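Local coordinates for protein BIS(5'-nucleosyl)-tetraphosphatase (Diadenosine tetraphosphatase), putative (Plasmodium falciparum, PDB 5CFJ) that probably hydrolyses diadenosine tetraphosphate asymmetrically, as a Nudix-family Ap4A hydrolase of the malaria parasite, at residues N131-E134 / S135-D138. Sequence-based numbering, arbitrary orientation.
Sequences NLPE and SLAD
P133 and A137 set the start of a helix: the amide N of A137 lies 3.0 Å from P133 O, and the N-H points at the acceptor almost without bend (172°). The same carbonyl oxygen also receives a weak, strongly bent bond from the N of L136, so one acceptor serves two amides of the first turn. One residue on, D138 N reaches E134 O at 2.9 Å, which continues the i to i+4 pattern.

The tightly packed side is apolar and consists of L132, L136 and the A137 methyl. L132 CB stands 4.2 Å from L136 CB, and A137 CB lies 3.7 Å from P133 O. Both leucines are buried; L136, like S135, rests on L85 of strand 76-89, while L132 and A137 meet S127, earlier in the same loop as L132. Looser contacts lie at the margin: the P133 ring runs beside the L136 side chain, both pointing the same way, with P133 CD 4.1 Å from L136 CD1, and S135 OG is 3.9 Å from P133 CG.

On the solvent side, looseness belongs to the E134 side chain: its CB direction leads away, and the chain is extended beyond CG (chi2 174°). The D138 carboxylate instead folds back, its CG 3.1 Å from E134 O. E134 OE1 stays 5.4 Å from D138 OD2; these acids, if ionised, probably repel mildly yet suit the positive end of the helix dipole. P133 occupies the N-cap position and its carbonyl accepts the first i to i+4 bond, at the N-terminal first turn of helix 134-147, which follows strand 116-122 in the Nudix fold.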
# COMPACT_ATOMS: atom_id res chain seq x y z
N ASN A 131 7.33 9.42 8.03
CA ASN A 131 7.68 8.60 9.19
C ASN A 131 7.42 7.11 8.99
O ASN A 131 7.00 6.40 9.90
CB ASN A 131 6.93 9.11 10.42
CG ASN A 131 7.32 10.54 10.77
OD1 ASN A 131 6.46 11.42 10.84
ND2 ASN A 131 8.61 10.77 10.96
N LEU A 132 7.69 6.63 7.78
CA LEU A 132 7.56 5.20 7.52
C LEU A 132 8.63 4.41 8.24
O LEU A 132 9.78 4.85 8.32
CB LEU A 132 7.68 4.91 6.03
CG LEU A 132 6.72 5.66 5.10
CD1 LEU A 132 6.81 5.08 3.70
CD2 LEU A 132 5.29 5.63 5.62
N PRO A 133 8.27 3.23 8.76
CA PRO A 133 9.31 2.33 9.29
C PRO A 133 10.21 1.84 8.16
O PRO A 133 9.83 1.89 6.98
CB PRO A 133 8.50 1.19 9.90
CG PRO A 133 7.21 1.20 9.17
CD PRO A 133 6.92 2.64 8.87
N GLU A 134 11.40 1.36 8.52
CA GLU A 134 12.38 0.91 7.54
C GLU A 134 11.81 -0.14 6.61
O GLU A 134 12.09 -0.12 5.42
CB GLU A 134 13.61 0.35 8.24
CG GLU A 134 14.45 1.42 8.89
CD GLU A 134 15.61 0.88 9.71
OE1 GLU A 134 15.86 -0.34 9.67
OE2 GLU A 134 16.26 1.69 10.39
N SER A 135 11.01 -1.05 7.14
CA SER A 135 10.42 -2.11 6.31
C SER A 135 9.64 -1.55 5.12
O SER A 135 9.79 -2.02 3.97
CB SER A 135 9.52 -3.01 7.16
OG SER A 135 8.54 -2.25 7.85
N LEU A 136 8.81 -0.54 5.39
CA LEU A 136 7.99 0.08 4.36
C LEU A 136 8.80 0.96 3.42
O LEU A 136 8.58 0.94 2.20
CB LEU A 136 6.86 0.91 4.98
CG LEU A 136 5.56 0.19 5.29
CD1 LEU A 136 4.56 1.17 5.86
CD2 LEU A 136 5.01 -0.47 4.03
N ALA A 137 9.72 1.73 3.99
CA ALA A 137 10.58 2.58 3.17
C ALA A 137 11.33 1.72 2.14
O ALA A 137 11.41 2.02 0.92
CB ALA A 137 11.54 3.35 4.05
N ASP A 138 11.87 0.62 2.65
CA ASP A 138 12.65 -0.27 1.83
C ASP A 138 11.76 -0.96 0.81
O ASP A 138 12.18 -1.15 -0.33
CB ASP A 138 13.38 -1.29 2.69
CG ASP A 138 14.46 -0.66 3.54
OD1 ASP A 138 14.81 0.51 3.27
OD2 ASP A 138 14.97 -1.32 4.46